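Local coordinates for CRISPR-associated protein CasA/Cse1 (Thermus thermophilus, PDB 4AN8) that is a subunit of the type I-E Cascade ribonucleoprotein complex, which probably uses CRISPR RNA to recognise and target invading viral and plasmid DNA, at residues V63-L68 and T239-V244; R92-R97 and P217-P222. All blocks are in the same frame, centred on the assembly; numbering follows the deposited sequence.

Contact 1 (V63-L68 and T239-V244); sequences VLHRAL and TGRTRV
The imidazole of His-65 meets the guanidinium of Arg-241 with their planes 70° apart: His-65 NE2 lies at the edge of the guanidinium, in its plane and 3.0 Å from Arg-241 NH1, while NH1 approaches the imidazole obliquely. The aliphatic part of the arginine also takes part, with Arg-241 CD 3.7 Å from His-65 CD2. Arg-241 runs out extended from the first turn of helix 241-245 and bends at chi3 (-59°), which turns NH1 toward His-65 NE2. Its NH1 and NH2 donate to the carbonyls of Val-208 and Pro-209, His-65 ND1 bonds to Gly-70 O, and Tyr-210 stacks on the imidazole. Beside this pair, Thr-242 packs against both His-65 and Arg-66. Its CG2 is 4.1 Å from His-65 CB, and its OG1 is 3.8 Å from Arg-66 CD. The Arg-66 chain, bent at chi2 and chi3, crosses the threonine at about a right angle and carries its guanidinium onward to a salt bridge with Glu-220. The end of helix 50-67 thus meets the start of helix 241-245 through aliphatic carbons and polar tips anchored largely elsewhere. An arginine so close to the imidazole would probably disfavour a protonated, positively charged His-65.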
loop_
_atom_site.group_PDB
_atom_site.type_symbol
_atom_site.label_atom_id
_atom_site.label_comp_id
_atom_site.label_asym_id
_atom_site.label_seq_id
_atom_site.Cartn_x
_atom_site.Cartn_y
_atom_site.Cartn_z
ATOM N N VAL A 63 -6.042 -6.508 -15.854
ATOM C CA VAL A 63 -6.014 -6.820 -17.268
ATOM C C VAL A 63 -5.259 -8.130 -17.562
ATOM O O VAL A 63 -5.747 -8.969 -18.316
ATOM C CB VAL A 63 -5.434 -5.670 -18.117
ATOM C CG1 VAL A 63 -5.332 -6.116 -19.549
ATOM C CG2 VAL A 63 -6.334 -4.421 -18.019
ATOM N N LEU A 64 -4.079 -8.300 -16.970
ATOM C CA LEU A 64 -3.278 -9.507 -17.185
ATOM C C LEU A 64 -3.996 -10.776 -16.769
ATOM O O LEU A 64 -4.026 -11.750 -17.520
ATOM C CB LEU A 64 -1.944 -9.435 -16.438
ATOM C CG LEU A 64 -0.887 -8.538 -17.083
ATOM C CD1 LEU A 64 0.257 -8.187 -16.126
ATOM C CD2 LEU A 64 -0.376 -9.188 -18.400
ATOM N N HIS A 65 -4.559 -10.778 -15.564
ATOM C CA HIS A 65 -5.260 -11.948 -15.070
ATOM C C HIS A 65 -6.401 -12.372 -15.992
ATOM O O HIS A 65 -6.625 -13.554 -16.197
ATOM C CB HIS A 65 -5.810 -11.703 -13.675
ATOM C CG HIS A 65 -4.784 -11.803 -12.592
ATOM N ND1 HIS A 65 -3.808 -12.778 -12.582
ATOM C CD2 HIS A 65 -4.589 -11.048 -11.480
ATOM C CE1 HIS A 65 -3.073 -12.642 -11.488
ATOM N NE2 HIS A 65 -3.528 -11.608 -10.802
ATOM N N ARG A 66 -7.140 -11.414 -16.526
ATOM C CA ARG A 66 -8.275 -11.754 -17.348
ATOM C C ARG A 66 -7.802 -12.159 -18.741
ATOM O O ARG A 66 -8.230 -13.172 -19.270
ATOM C CB ARG A 66 -9.259 -10.581 -17.412
ATOM C CG ARG A 66 -9.787 -10.180 -16.053
ATOM C CD ARG A 66 -10.502 -11.363 -15.402
ATOM N NE ARG A 66 -11.757 -11.670 -16.089
ATOM C CZ ARG A 66 -12.590 -12.625 -15.697
ATOM N NH1 ARG A 66 -12.290 -13.360 -14.626
ATOM N NH2 ARG A 66 -13.717 -12.840 -16.373
ATOM N N ALA A 67 -6.900 -11.370 -19.319
ATOM C CA ALA A 67 -6.404 -11.657 -20.658
ATOM C C ALA A 67 -5.692 -12.997 -20.734
ATOM O O ALA A 67 -5.821 -13.692 -21.727
ATOM C CB ALA A 67 -5.508 -10.556 -21.154
ATOM N N LEU A 68 -4.957 -13.365 -19.690
ATOM C CA LEU A 68 -4.206 -14.624 -19.679
ATOM C C LEU A 68 -4.982 -15.728 -18.961
ATOM O O LEU A 68 -4.544 -16.871 -18.901
ATOM C CB LEU A 68 -2.830 -14.443 -19.027
ATOM C CG LEU A 68 -1.984 -13.330 -19.656
ATOM C CD1 LEU A 68 -0.705 -13.083 -18.884
ATOM C CD2 LEU A 68 -1.679 -13.667 -21.109
ATOM N N THR A 239 -15.848 -9.495 -3.358
ATOM C CA THR A 239 -15.083 -10.696 -3.628
ATOM C C THR A 239 -14.732 -10.747 -5.099
ATOM O O THR A 239 -15.329 -10.041 -5.902
ATOM C CB THR A 239 -15.897 -11.962 -3.250
ATOM O OG1 THR A 239 -15.067 -13.111 -3.413
ATOM C CG2 THR A 239 -17.174 -12.112 -4.136
ATOM N N GLY A 240 -13.786 -11.594 -5.469
ATOM C CA GLY A 240 -13.325 -11.630 -6.847
ATOM C C GLY A 240 -12.146 -10.691 -7.013
ATOM O O GLY A 240 -12.280 -9.477 -6.849
ATOM N N ARG A 241 -10.984 -11.250 -7.336
ATOM C CA ARG A 241 -9.755 -10.473 -7.363
ATOM C C ARG A 241 -9.841 -9.242 -8.272
ATOM O O ARG A 241 -9.552 -8.132 -7.838
ATOM C CB ARG A 241 -8.553 -11.334 -7.754
ATOM C CG ARG A 241 -7.213 -10.595 -7.628
ATOM C CD ARG A 241 -6.076 -11.463 -8.119
ATOM N NE ARG A 241 -5.993 -12.707 -7.362
ATOM C CZ ARG A 241 -5.124 -13.675 -7.608
ATOM N NH1 ARG A 241 -4.221 -13.546 -8.596
ATOM N NH2 ARG A 241 -5.143 -14.763 -6.853
ATOM N N THR A 242 -10.229 -9.428 -9.527
ATOM C CA THR A 242 -10.224 -8.303 -10.446
ATOM C C THR A 242 -11.427 -7.419 -10.248
ATOM O O THR A 242 -11.392 -6.238 -10.612
ATOM C CB THR A 242 -10.107 -8.737 -11.912
ATOM O OG1 THR A 242 -11.338 -9.327 -12.340
ATOM C CG2 THR A 242 -8.986 -9.746 -12.050
ATOM N N ARG A 243 -12.493 -7.969 -9.670
ATOM C CA ARG A 243 -13.673 -7.147 -9.377
ATOM C C ARG A 243 -13.262 -6.179 -8.273
ATOM O O ARG A 243 -13.562 -5.007 -8.307
ATOM C CB ARG A 243 -14.874 -8.014 -8.936
ATOM C CG ARG A 243 -16.055 -7.214 -8.404
ATOM C CD ARG A 243 -17.253 -8.112 -7.961
ATOM N NE ARG A 243 -17.754 -8.951 -9.056
ATOM C CZ ARG A 243 -17.573 -10.274 -9.113
ATOM N NH1 ARG A 243 -16.934 -10.931 -8.141
ATOM N NH2 ARG A 243 -18.049 -10.957 -10.136
ATOM N N VAL A 244 -12.557 -6.689 -7.286
ATOM C CA VAL A 244 -12.029 -5.831 -6.240
ATOM C C VAL A 244 -10.942 -4.845 -6.716
ATOM O O VAL A 244 -10.984 -3.695 -6.345
ATOM C CB VAL A 244 -11.624 -6.643 -5.012
ATOM C CG1 VAL A 244 -10.974 -5.733 -3.951
ATOM C CG2 VAL A 244 -12.877 -7.305 -4.441
#

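Contact 2 (R92-R97 and P217-P222); sequences RDYLNR and PIWEVP
Helix 88-98 is tied here to the irregular loop between helices 199-206 and 226-229, through a buried tyrosine hydroxyl that the loop grips with two side chains. Tyr-94 OH accepts a hydrogen bond from Trp-219 NE1 (2.6 Å, N-H...O angle 159°) and donates one to Glu-220 OE2 at 2.8 Å. The indole N-H points at the hydroxyl nearly in its own ring plane, and the carboxylate receives the phenol on the anti lone pair of OE2, the one turned away from OE1. Both partners sit at the edge of the phenol ring. Tyr-94 and Trp-219 therefore meet rim to rim without stacking, their planes at 77° and the centroids of the phenol and the five-membered ring 5.8 Å apart. Tyr-94 holds CG opposite its backbone N (chi1 -171°), which carries the hydroxyl to the indole N-H and the carboxylate. Within the loop, Pro-217 CB rests 3.4 Å above one face of the indole, toward its rim, and Pro-217 CG comes within 3.6 Å of Tyr-94 OH. Phe-98 and Phe-102 also meet the Trp-219 ring. Glu-220 OE1 holds a salt bridge to Arg-66. The chain of hydrogen bonds directs the phenol O-H at Glu-220 OE2, and the carboxylate, its charge partly balanced by Arg-66, would probably still polarise the hydroxyl and make it a better acceptor for the indole N-H.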
loop_
_atom_site.group_PDB
_atom_site.type_symbol
_atom_site.label_atom_id
_atom_site.label_comp_id
_atom_site.label_asym_id
_atom_site.label_seq_id
_atom_site.Cartn_x
_atom_site.Cartn_y
_atom_site.Cartn_z
ATOM N N ARG A 92 -3.277 -8.826 -26.734
ATOM C CA ARG A 92 -3.867 -8.094 -27.848
ATOM C C ARG A 92 -5.332 -8.454 -28.072
ATOM O O ARG A 92 -6.167 -7.578 -28.241
ATOM C CB ARG A 92 -3.086 -8.339 -29.130
ATOM C CG ARG A 92 -1.727 -7.706 -29.156
ATOM C CD ARG A 92 -1.135 -7.813 -30.551
ATOM N NE ARG A 92 0.321 -7.790 -30.531
ATOM C CZ ARG A 92 1.043 -6.675 -30.557
ATOM N NH1 ARG A 92 0.434 -5.499 -30.601
ATOM N NH2 ARG A 92 2.372 -6.736 -30.543
ATOM N N ASP A 93 -5.651 -9.742 -28.078
ATOM C CA ASP A 93 -7.036 -10.149 -28.250
ATOM C C ASP A 93 -7.964 -9.571 -27.174
ATOM O O ASP A 93 -8.997 -8.994 -27.484
ATOM C CB ASP A 93 -7.160 -11.674 -28.312
ATOM C CG ASP A 93 -6.538 -12.262 -29.577
ATOM O OD1 ASP A 93 -6.341 -11.505 -30.566
ATOM O OD2 ASP A 93 -6.243 -13.483 -29.578
ATOM N N TYR A 94 -7.593 -9.736 -25.911
ATOM C CA TYR A 94 -8.373 -9.184 -24.814
ATOM C C TYR A 94 -8.556 -7.674 -24.946
ATOM O O TYR A 94 -9.670 -7.173 -24.854
ATOM C CB TYR A 94 -7.733 -9.546 -23.475
ATOM C CG TYR A 94 -8.590 -9.189 -22.287
ATOM C CD1 TYR A 94 -8.495 -7.928 -21.696
ATOM C CD2 TYR A 94 -9.497 -10.102 -21.763
ATOM C CE1 TYR A 94 -9.271 -7.585 -20.626
ATOM C CE2 TYR A 94 -10.277 -9.769 -20.672
ATOM C CZ TYR A 94 -10.155 -8.500 -20.106
ATOM O OH TYR A 94 -10.933 -8.147 -19.026
ATOM N N LEU A 95 -7.476 -6.946 -25.213
ATOM C CA LEU A 95 -7.566 -5.490 -25.361
ATOM C C LEU A 95 -8.436 -5.033 -26.557
ATOM O O LEU A 95 -9.137 -4.011 -26.498
ATOM C CB LEU A 95 -6.159 -4.889 -25.460
ATOM C CG LEU A 95 -5.343 -4.933 -24.158
ATOM C CD1 LEU A 95 -4.012 -4.234 -24.322
ATOM C CD2 LEU A 95 -6.135 -4.320 -22.987
ATOM N N ASN A 96 -8.383 -5.787 -27.650
ATOM C CA ASN A 96 -9.216 -5.493 -28.811
ATOM C C ASN A 96 -10.674 -5.754 -28.506
ATOM O O ASN A 96 -11.537 -4.967 -28.874
ATOM C CB ASN A 96 -8.759 -6.298 -30.026
ATOM C CG ASN A 96 -7.401 -5.856 -30.529
ATOM O OD1 ASN A 96 -7.047 -4.679 -30.439
ATOM N ND2 ASN A 96 -6.627 -6.797 -31.051
ATOM N N ARG A 97 -10.952 -6.847 -27.807
ATOM C CA ARG A 97 -12.325 -7.150 -27.395
ATOM C C ARG A 97 -12.949 -6.105 -26.443
ATOM O O ARG A 97 -14.137 -5.822 -26.537
ATOM C CB ARG A 97 -12.405 -8.542 -26.764
ATOM C CG ARG A 97 -13.801 -8.886 -26.229
ATOM C CD ARG A 97 -13.831 -10.247 -25.540
ATOM N NE ARG A 97 -13.707 -11.323 -26.517
ATOM C CZ ARG A 97 -13.334 -12.561 -26.222
ATOM N NH1 ARG A 97 -13.044 -12.872 -24.964
ATOM N NH2 ARG A 97 -13.257 -13.484 -27.183
ATOM N N PRO A 217 -13.727 -7.960 -13.989
ATOM C CA PRO A 217 -13.430 -6.548 -13.752
ATOM C C PRO A 217 -14.613 -5.696 -14.222
ATOM O O PRO A 217 -15.493 -6.196 -14.951
ATOM C CB PRO A 217 -12.197 -6.291 -14.630
ATOM C CG PRO A 217 -12.312 -7.331 -15.754
ATOM C CD PRO A 217 -12.951 -8.544 -15.104
ATOM N N ILE A 218 -14.623 -4.430 -13.808
ATOM C CA ILE A 218 -15.735 -3.546 -14.067
ATOM C C ILE A 218 -16.084 -3.461 -15.556
ATOM O O ILE A 218 -17.255 -3.287 -15.900
ATOM C CB ILE A 218 -15.466 -2.124 -13.511
ATOM C CG1 ILE A 218 -16.763 -1.282 -13.497
ATOM C CG2 ILE A 218 -14.333 -1.416 -14.313
ATOM C CD1 ILE A 218 -17.839 -1.810 -12.543
ATOM N N TRP A 219 -15.096 -3.596 -16.443
ATOM C CA TRP A 219 -15.364 -3.447 -17.874
ATOM C C TRP A 219 -15.956 -4.698 -18.549
ATOM O O TRP A 219 -16.343 -4.634 -19.715
ATOM C CB TRP A 219 -14.114 -2.978 -18.626
ATOM C CG TRP A 219 -12.948 -3.894 -18.439
ATOM C CD1 TRP A 219 -12.712 -5.059 -19.112
ATOM C CD2 TRP A 219 -11.872 -3.747 -17.510
ATOM N NE1 TRP A 219 -11.565 -5.657 -18.645
ATOM C CE2 TRP A 219 -11.017 -4.858 -17.675
ATOM C CE3 TRP A 219 -11.548 -2.795 -16.547
ATOM C CZ2 TRP A 219 -9.858 -5.028 -16.930
ATOM C CZ3 TRP A 219 -10.369 -2.975 -15.795
ATOM C CH2 TRP A 219 -9.556 -4.075 -15.994
ATOM N N GLU A 220 -16.037 -5.810 -17.819
ATOM C CA GLU A 220 -16.607 -7.053 -18.333
ATOM C C GLU A 220 -18.096 -7.218 -17.984
ATOM O O GLU A 220 -18.725 -8.200 -18.373
ATOM C CB GLU A 220 -15.825 -8.284 -17.827
ATOM C CG GLU A 220 -14.510 -8.585 -18.572
ATOM C CD GLU A 220 -13.932 -9.932 -18.184
ATOM O OE1 GLU A 220 -14.729 -10.841 -17.876
ATOM O OE2 GLU A 220 -12.688 -10.099 -18.175
ATOM N N VAL A 221 -18.639 -6.263 -17.236
ATOM C CA VAL A 221 -20.045 -6.257 -16.878
ATOM C C VAL A 221 -20.672 -4.977 -17.459
ATOM O O VAL A 221 -19.958 -4.079 -17.910
ATOM C CB VAL A 221 -20.258 -6.380 -15.338
ATOM C CG1 VAL A 221 -19.606 -7.641 -14.804
ATOM C CG2 VAL A 221 -19.717 -5.176 -14.597
ATOM N N PRO A 222 -22.009 -4.913 -17.502
ATOM C CA PRO A 222 -22.638 -3.778 -18.182
ATOM C C PRO A 222 -22.354 -2.467 -17.454
ATOM O O PRO A 222 -22.180 -2.472 -16.229
ATOM C CB PRO A 222 -24.137 -4.110 -18.111
ATOM C CG PRO A 222 -24.207 -5.567 -17.876
ATOM C CD PRO A 222 -22.995 -5.916 -17.054
#

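How the contacts relate
Contacts 1 and 2 adjoin, their centres about 11 Å apart, and helix 50-67 joins them: Arg-66 NH2 of contact 1 reaches Glu-220 OE1 of contact 2 at 2.7 Å in a salt bridge. The helix also backs Tyr-94, with Ala-67 CB 3.4 Å from Tyr-94 CB, while Thr-242 packs on Pro-217. Contact 2 is the more buried of the two in its touching residues, though it lies farther from the centre of the chain, about 26 Å against 18 Å. Contact 1 brings two helix ends together through side-chain packing, with its polar groups held largely by residues outside the two segments; contact 2 fastens a helix to a loop by two directed bonds on one hydroxyl.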